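Local coordinates for protein L-glyceraldehyde 3-phosphate reductase (PDB 6HG6) that probably reduces aldehydes such as furfural and methylglyoxal with NADPH, as an aldo-keto reductase of the shaker potassium channel beta subunit family, at residues R274-K288 with E307-E321. Residues are numbered along the deposited sequence; the frame is centred on the assembly and turned at random.
Sequences RGQTLAQMALSWVLK and ENVGIVHKIGFTDEE. With NDP (NADPH dihydro-nicotinamide-adenine-dinucleotide phosphate), chain B.
The guanidinium of Arg-274 lies flat on the ring of Phe-317, planes 2° apart, with Arg-274 CZ 3.7 Å from the ring centroid in a cation-pi stack. In the guanidinium plane, Arg-274 NH1 donates to Gly-316 O at 2.9 Å and meets Glu-321 OE1 in a salt bridge whose hydrogen bond is weak. A bend at chi3 (58°) swings the head round to where NE and NH2 both grip Gln-276 OE1. The other end of that amide, Gln-276 NE2, donates to Ser-284 OG at 3.0 Å, so Gln-276 is a second-shell brace for the arginine. On the opposite face of Phe-317, Trp-285 arrives edge-on with the planes at 82°. Lys-314 NZ reaches Arg-274 O at 3.2 Å.

Further along, Ile-311 packs CG2 against Gln-280 and pushes CD1 between Leu-283 and Leu-287. Gln-280 NE2 donates to Glu-307 O at 2.9 Å, while its OE1 and backbone N close a capping box with Thr-277. The Thr-277 hydroxyl donates to Glu-307 OE2 from above the carboxylate plane. Glu-307 OE2 also accepts from N6A of NADPH at 2.9 Å. Asn-308 ND2, its amide backed by Leu-283, donates to N7A at 3.0 Å. Leu-283 and Leu-287 also rest on strand 294-297 of the barrel. The arginine-phenylalanine cluster is packing at the far end; Glu-307 and Asn-308, backed by Thr-277 and Leu-283, hold the adenine in this aldo-keto reductase TIM barrel.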
loop_
_atom_site.group_PDB
_atom_site.type_symbol
_atom_site.label_atom_id
_atom_site.label_comp_id
_atom_site.label_asym_id
_atom_site.label_seq_id
_atom_site.Cartn_x
_atom_site.Cartn_y
_atom_site.Cartn_z
ATOM N N ARG A 274 9.909 -2.732 24.018
ATOM C CA ARG A 274 8.991 -1.625 23.630
ATOM C C ARG A 274 7.529 -1.969 23.957
ATOM O O ARG A 274 6.693 -1.128 23.701
ATOM C CB ARG A 274 9.057 -1.366 22.120
ATOM C CG ARG A 274 10.367 -0.759 21.654
ATOM C CD ARG A 274 10.472 -0.755 20.159
ATOM N NE ARG A 274 9.407 -0.037 19.495
ATOM C CZ ARG A 274 9.361 1.266 19.308
ATOM N NH1 ARG A 274 10.306 2.047 19.788
ATOM N NH2 ARG A 274 8.339 1.784 18.674
ATOM N N GLY A 275 7.216 -3.168 24.448
ATOM C CA GLY A 275 5.827 -3.585 24.711
ATOM C C GLY A 275 5.102 -3.903 23.420
ATOM O O GLY A 275 3.890 -3.779 23.395
ATOM N N GLN A 276 5.828 -4.274 22.361
ATOM C CA GLN A 276 5.255 -4.597 21.043
ATOM C C GLN A 276 5.619 -6.025 20.613
ATOM O O GLN A 276 6.678 -6.540 21.029
ATOM C CB GLN A 276 5.840 -3.660 19.985
ATOM C CG GLN A 276 5.457 -2.188 20.134
ATOM C CD GLN A 276 5.830 -1.396 18.901
ATOM O OE1 GLN A 276 7.005 -1.222 18.586
ATOM N NE2 GLN A 276 4.829 -0.900 18.182
ATOM N N THR A 277 4.794 -6.617 19.746
ATOM C CA THR A 277 5.178 -7.827 18.989
ATOM C C THR A 277 6.196 -7.372 17.934
ATOM O O THR A 277 6.233 -6.147 17.619
ATOM C CB THR A 277 3.967 -8.468 18.297
ATOM O OG1 THR A 277 3.417 -7.479 17.430
ATOM C CG2 THR A 277 2.929 -8.998 19.265
ATOM N N LEU A 278 6.951 -8.312 17.364
ATOM C CA LEU A 278 7.892 -8.011 16.257
ATOM C C LEU A 278 7.115 -7.367 15.104
ATOM O O LEU A 278 7.545 -6.309 14.604
ATOM C CB LEU A 278 8.629 -9.283 15.833
ATOM C CG LEU A 278 9.573 -9.105 14.644
ATOM C CD1 LEU A 278 10.499 -7.916 14.856
ATOM C CD2 LEU A 278 10.394 -10.365 14.424
ATOM N N ALA A 279 5.970 -7.932 14.711
ATOM C CA ALA A 279 5.130 -7.383 13.624
ATOM C C ALA A 279 4.797 -5.927 13.927
ATOM O O ALA A 279 4.924 -5.066 13.014
ATOM C CB ALA A 279 3.855 -8.175 13.452
ATOM N N GLN A 280 4.369 -5.655 15.158
ATOM C CA GLN A 280 3.988 -4.278 15.553
ATOM C C GLN A 280 5.202 -3.351 15.439
ATOM O O GLN A 280 5.039 -2.258 14.895
ATOM C CB GLN A 280 3.407 -4.237 16.950
ATOM C CG GLN A 280 1.966 -4.704 17.006
ATOM C CD GLN A 280 1.487 -4.690 18.436
ATOM O OE1 GLN A 280 2.220 -5.048 19.351
ATOM N NE2 GLN A 280 0.297 -4.128 18.618
ATOM N N MET A 281 6.386 -3.794 15.872
ATOM C CA MET A 281 7.576 -2.916 15.795
ATOM C C MET A 281 7.947 -2.696 14.328
ATOM O O MET A 281 8.367 -1.583 13.967
ATOM C CB MET A 281 8.775 -3.510 16.513
ATOM C CG MET A 281 9.920 -2.552 16.496
ATOM S SD MET A 281 11.345 -3.142 17.409
ATOM C CE MET A 281 12.031 -4.307 16.224
ATOM N N ALA A 282 7.809 -3.733 13.498
ATOM C CA ALA A 282 8.145 -3.652 12.066
ATOM C C ALA A 282 7.258 -2.590 11.409
ATOM O O ALA A 282 7.772 -1.869 10.537
ATOM C CB ALA A 282 8.007 -5.014 11.408
ATOM N N LEU A 283 5.973 -2.521 11.792
ATOM C CA LEU A 283 5.025 -1.525 11.229
ATOM C C LEU A 283 5.412 -0.131 11.733
ATOM O O LEU A 283 5.489 0.779 10.908
ATOM C CB LEU A 283 3.586 -1.848 11.620
ATOM C CG LEU A 283 3.030 -3.179 11.114
ATOM C CD1 LEU A 283 1.587 -3.329 11.568
ATOM C CD2 LEU A 283 3.124 -3.287 9.613
ATOM N N SER A 284 5.689 -0.001 13.026
ATOM C CA SER A 284 6.115 1.284 13.643
ATOM C C SER A 284 7.403 1.770 12.971
ATOM O O SER A 284 7.517 2.965 12.710
ATOM C CB SER A 284 6.292 1.180 15.096
ATOM O OG SER A 284 5.082 0.800 15.702
ATOM N N TRP A 285 8.343 0.872 12.686
ATOM C CA TRP A 285 9.643 1.288 12.121
ATOM C C TRP A 285 9.444 1.898 10.728
ATOM O O TRP A 285 10.058 2.932 10.408
ATOM C CB TRP A 285 10.602 0.090 12.150
ATOM C CG TRP A 285 11.955 0.425 11.625
ATOM C CD1 TRP A 285 13.035 0.784 12.365
ATOM C CD2 TRP A 285 12.384 0.432 10.254
ATOM N NE1 TRP A 285 14.096 1.017 11.543
ATOM C CE2 TRP A 285 13.744 0.810 10.259
ATOM C CE3 TRP A 285 11.777 0.139 9.040
ATOM C CZ2 TRP A 285 14.487 0.950 9.092
ATOM C CZ3 TRP A 285 12.521 0.265 7.887
ATOM C CH2 TRP A 285 13.859 0.637 7.920
ATOM N N VAL A 286 8.641 1.280 9.887
ATOM C CA VAL A 286 8.412 1.804 8.525
ATOM C C VAL A 286 7.856 3.239 8.586
ATOM O O VAL A 286 8.124 4.004 7.641
ATOM C CB VAL A 286 7.497 0.831 7.763
ATOM C CG1 VAL A 286 6.856 1.473 6.611
ATOM C CG2 VAL A 286 8.282 -0.398 7.351
ATOM N N LEU A 287 7.094 3.571 9.612
ATOM C CA LEU A 287 6.445 4.905 9.796
ATOM C C LEU A 287 7.323 5.892 10.575
ATOM O O LEU A 287 6.848 6.997 10.873
ATOM C CB LEU A 287 5.128 4.720 10.559
ATOM C CG LEU A 287 3.993 4.083 9.751
ATOM C CD1 LEU A 287 2.845 3.754 10.678
ATOM C CD2 LEU A 287 3.521 4.954 8.600
ATOM N N LYS A 288 8.529 5.529 10.961
ATOM C CA LYS A 288 9.281 6.393 11.905
ATOM C C LYS A 288 9.568 7.771 11.295
ATOM O O LYS A 288 9.693 8.734 12.076
ATOM C CB LYS A 288 10.552 5.688 12.377
ATOM C CG LYS A 288 11.689 5.537 11.383
ATOM C CD LYS A 288 12.744 4.616 11.962
ATOM C CE LYS A 288 14.085 4.640 11.270
ATOM N NZ LYS A 288 14.033 4.845 9.829
ATOM N N GLU A 307 -4.785 -5.912 16.164
ATOM C CA GLU A 307 -3.421 -5.817 16.768
ATOM C C GLU A 307 -2.619 -4.723 16.043
ATOM O O GLU A 307 -1.882 -3.975 16.669
ATOM C CB GLU A 307 -2.667 -7.148 16.647
ATOM C CG GLU A 307 -1.155 -7.025 16.893
ATOM C CD GLU A 307 -0.373 -8.323 17.113
ATOM O OE1 GLU A 307 -0.752 -9.114 18.053
ATOM O OE2 GLU A 307 0.631 -8.547 16.334
ATOM N N ASN A 308 -2.695 -4.661 14.743
ATOM C CA ASN A 308 -1.760 -3.805 13.983
ATOM C C ASN A 308 -2.098 -2.325 14.150
ATOM O O ASN A 308 -1.172 -1.540 14.025
ATOM C CB ASN A 308 -1.752 -4.132 12.494
ATOM C CG ASN A 308 -1.116 -5.458 12.153
ATOM O OD1 ASN A 308 -0.540 -6.126 13.028
ATOM N ND2 ASN A 308 -1.256 -5.835 10.879
ATOM N N VAL A 309 -3.352 -1.952 14.422
ATOM C CA VAL A 309 -3.715 -0.501 14.387
ATOM C C VAL A 309 -3.159 0.217 15.626
ATOM O O VAL A 309 -3.075 1.437 15.559
ATOM C CB VAL A 309 -5.209 -0.217 14.156
ATOM C CG1 VAL A 309 -5.594 -0.560 12.716
ATOM C CG2 VAL A 309 -6.131 -0.860 15.174
ATOM N N GLY A 310 -2.755 -0.482 16.688
ATOM C CA GLY A 310 -2.117 0.180 17.848
ATOM C C GLY A 310 -0.757 0.782 17.482
ATOM O O GLY A 310 -0.324 1.709 18.130
ATOM N N ILE A 311 -0.095 0.275 16.459
ATOM C CA ILE A 311 1.330 0.590 16.128
ATOM C C ILE A 311 1.491 2.062 15.766
ATOM O O ILE A 311 2.572 2.617 16.081
ATOM C CB ILE A 311 1.840 -0.329 15.015
ATOM C CG1 ILE A 311 1.209 0.007 13.660
ATOM C CG2 ILE A 311 1.619 -1.781 15.385
ATOM C CD1 ILE A 311 1.929 1.110 12.906
ATOM N N VAL A 312 0.465 2.670 15.149
ATOM C CA VAL A 312 0.464 4.117 14.752
ATOM C C VAL A 312 0.726 4.991 15.992
ATOM O O VAL A 312 1.012 6.187 15.793
ATOM C CB VAL A 312 -0.833 4.568 14.028
ATOM C CG1 VAL A 312 -1.200 3.608 12.916
ATOM C CG2 VAL A 312 -2.021 4.745 14.968
ATOM N N HIS A 313 0.635 4.439 17.207
ATOM C CA HIS A 313 0.847 5.210 18.470
ATOM C C HIS A 313 2.227 4.955 19.099
ATOM O O HIS A 313 2.460 5.483 20.179
ATOM C CB HIS A 313 -0.292 4.926 19.451
ATOM C CG HIS A 313 -1.575 5.433 18.909
ATOM N ND1 HIS A 313 -2.481 4.607 18.277
ATOM C CD2 HIS A 313 -2.042 6.694 18.788
ATOM C CE1 HIS A 313 -3.491 5.338 17.836
ATOM N NE2 HIS A 313 -3.246 6.625 18.147
ATOM N N LYS A 314 3.118 4.224 18.421
ATOM C CA LYS A 314 4.490 3.922 18.903
ATOM C C LYS A 314 5.472 3.982 17.726
ATOM O O LYS A 314 6.268 3.024 17.545
ATOM C CB LYS A 314 4.548 2.539 19.567
ATOM C CG LYS A 314 3.718 2.366 20.826
ATOM C CD LYS A 314 4.078 1.119 21.573
ATOM C CE LYS A 314 3.065 0.755 22.635
ATOM N NZ LYS A 314 3.542 -0.414 23.412
ATOM N N ILE A 315 5.449 5.061 16.950
ATOM C CA ILE A 315 6.318 5.182 15.736
ATOM C C ILE A 315 7.644 5.851 16.126
ATOM O O ILE A 315 8.519 5.984 15.253
ATOM C CB ILE A 315 5.579 5.893 14.601
ATOM C CG1 ILE A 315 5.195 7.338 14.947
ATOM C CG2 ILE A 315 4.359 5.058 14.210
ATOM C CD1 ILE A 315 4.628 8.116 13.777
ATOM N N GLY A 316 7.773 6.240 17.394
ATOM C CA GLY A 316 9.020 6.815 17.937
ATOM C C GLY A 316 10.014 5.755 18.383
ATOM O O GLY A 316 9.630 4.831 19.109
ATOM N N PHE A 317 11.287 5.972 18.082
ATOM C CA PHE A 317 12.394 5.052 18.402
ATOM C C PHE A 317 13.545 5.869 18.973
ATOM O O PHE A 317 13.782 6.952 18.427
ATOM C CB PHE A 317 12.861 4.351 17.131
ATOM C CG PHE A 317 11.939 3.269 16.640
ATOM C CD1 PHE A 317 10.795 3.576 15.938
ATOM C CD2 PHE A 317 12.178 1.938 16.947
ATOM C CE1 PHE A 317 9.952 2.567 15.485
ATOM C CE2 PHE A 317 11.344 0.935 16.474
ATOM C CZ PHE A 317 10.220 1.248 15.768
ATOM N N THR A 318 14.248 5.320 19.943
ATOM C CA THR A 318 15.486 5.921 20.512
ATOM C C THR A 318 16.577 5.745 19.434
ATOM O O THR A 318 16.503 4.699 18.600
ATOM C CB THR A 318 15.877 5.278 21.849
ATOM O OG1 THR A 318 16.307 3.880 21.726
ATOM C CG2 THR A 318 14.763 5.363 22.873
ATOM N N ASP A 319 17.637 6.605 19.509
ATOM C CA ASP A 319 18.809 6.470 18.594
ATOM C C ASP A 319 19.436 5.078 18.850
ATOM O O ASP A 319 19.850 4.417 17.865
ATOM C CB ASP A 319 19.770 7.664 18.744
ATOM C CG ASP A 319 19.200 9.002 18.260
ATOM O OD1 ASP A 319 18.345 8.996 17.371
ATOM O OD2 ASP A 319 19.601 10.054 18.805
ATOM N N GLU A 320 19.301 4.565 20.075
ATOM C CA GLU A 320 19.874 3.225 20.428
ATOM C C GLU A 320 19.076 2.086 19.706
ATOM O O GLU A 320 19.795 1.012 19.240
ATOM C CB GLU A 320 19.861 2.937 21.921
ATOM C CG GLU A 320 20.513 1.612 22.259
ATOM C CD GLU A 320 20.647 1.396 23.756
ATOM O OE1 GLU A 320 19.612 1.634 24.412
ATOM O OE2 GLU A 320 21.768 1.044 24.271
ATOM N N GLU A 321 17.706 2.205 19.771
ATOM C CA GLU A 321 16.884 1.144 19.134
ATOM C C GLU A 321 17.240 1.104 17.657
ATOM O O GLU A 321 17.366 -0.008 17.106
ATOM C CB GLU A 321 15.385 1.380 19.309
ATOM C CG GLU A 321 14.900 1.106 20.707
ATOM C CD GLU A 321 13.480 1.557 21.012
ATOM O OE1 GLU A 321 13.025 2.509 20.423
ATOM O OE2 GLU A 321 12.863 0.965 21.892
HETATM P PA NDP B . 2.421 -7.421 5.155
HETATM O O1A NDP B . 3.904 -7.385 4.991
HETATM O O2A NDP B . 1.657 -6.554 6.104
HETATM O O5B NDP B . 1.934 -8.944 5.327
HETATM C C5B NDP B . 0.522 -9.222 5.523
HETATM C C4B NDP B . 0.357 -10.622 6.052
HETATM O O4B NDP B . 1.143 -10.741 7.266
HETATM C C3B NDP B . -1.063 -11.050 6.450
HETATM O O3B NDP B . -1.812 -11.608 5.374
HETATM C C2B NDP B . -0.766 -12.091 7.521
HETATM O O2B NDP B . -0.397 -13.291 6.849
HETATM C C1B NDP B . 0.443 -11.492 8.229
HETATM N N9A NDP B . 0.148 -10.593 9.337
HETATM C C8A NDP B . -0.460 -9.363 9.279
HETATM N N7A NDP B . -0.536 -8.762 10.440
HETATM C C5A NDP B . 0.062 -9.648 11.324
HETATM C C6A NDP B . 0.297 -9.590 12.712
HETATM N N6A NDP B . -0.059 -8.561 13.477
HETATM N N1A NDP B . 0.930 -10.645 13.288
HETATM C C2A NDP B . 1.286 -11.677 12.510
HETATM N N3A NDP B . 1.125 -11.837 11.198
HETATM C C4A NDP B . 0.500 -10.776 10.654
HETATM O O3 NDP B . 1.773 -7.029 3.726
HETATM P PN NDP B . 1.634 -7.747 2.302
HETATM O O1N NDP B . 0.433 -8.629 2.369
HETATM O O2N NDP B . 2.942 -8.302 1.838
HETATM O O5D NDP B . 1.290 -6.467 1.383
HETATM C C5D NDP B . 0.296 -5.531 1.876
HETATM C C4D NDP B . -0.328 -4.810 0.705
HETATM O O4D NDP B . 0.692 -4.079 -0.000
HETATM C C3D NDP B . -0.943 -5.681 -0.387
HETATM O O3D NDP B . -2.218 -6.163 0.016
HETATM C C2D NDP B . -0.986 -4.672 -1.540
HETATM O O2D NDP B . -2.083 -3.809 -1.391
HETATM C C1D NDP B . 0.327 -3.915 -1.362
HETATM N N1N NDP B . 1.410 -4.451 -2.225
HETATM C C2N NDP B . 1.871 -3.703 -3.280
HETATM C C3N NDP B . 2.658 -4.230 -4.267
HETATM C C7N NDP B . 3.114 -3.341 -5.394
HETATM O O7N NDP B . 2.693 -2.173 -5.496
HETATM N N7N NDP B . 3.958 -3.875 -6.277
HETATM C C4N NDP B . 3.023 -5.685 -4.157
HETATM C C5N NDP B . 2.646 -6.335 -2.884
HETATM C C6N NDP B . 1.950 -5.697 -1.969
HETATM P P2B NDP B . -0.763 -14.689 7.575
HETATM O O1X NDP B . -1.976 -14.591 8.478
HETATM O O2X NDP B . -0.993 -15.652 6.421
HETATM O O3X NDP B . 0.515 -14.989 8.346
HETATM O O HOH W 1 9.453 8.443 14.581
#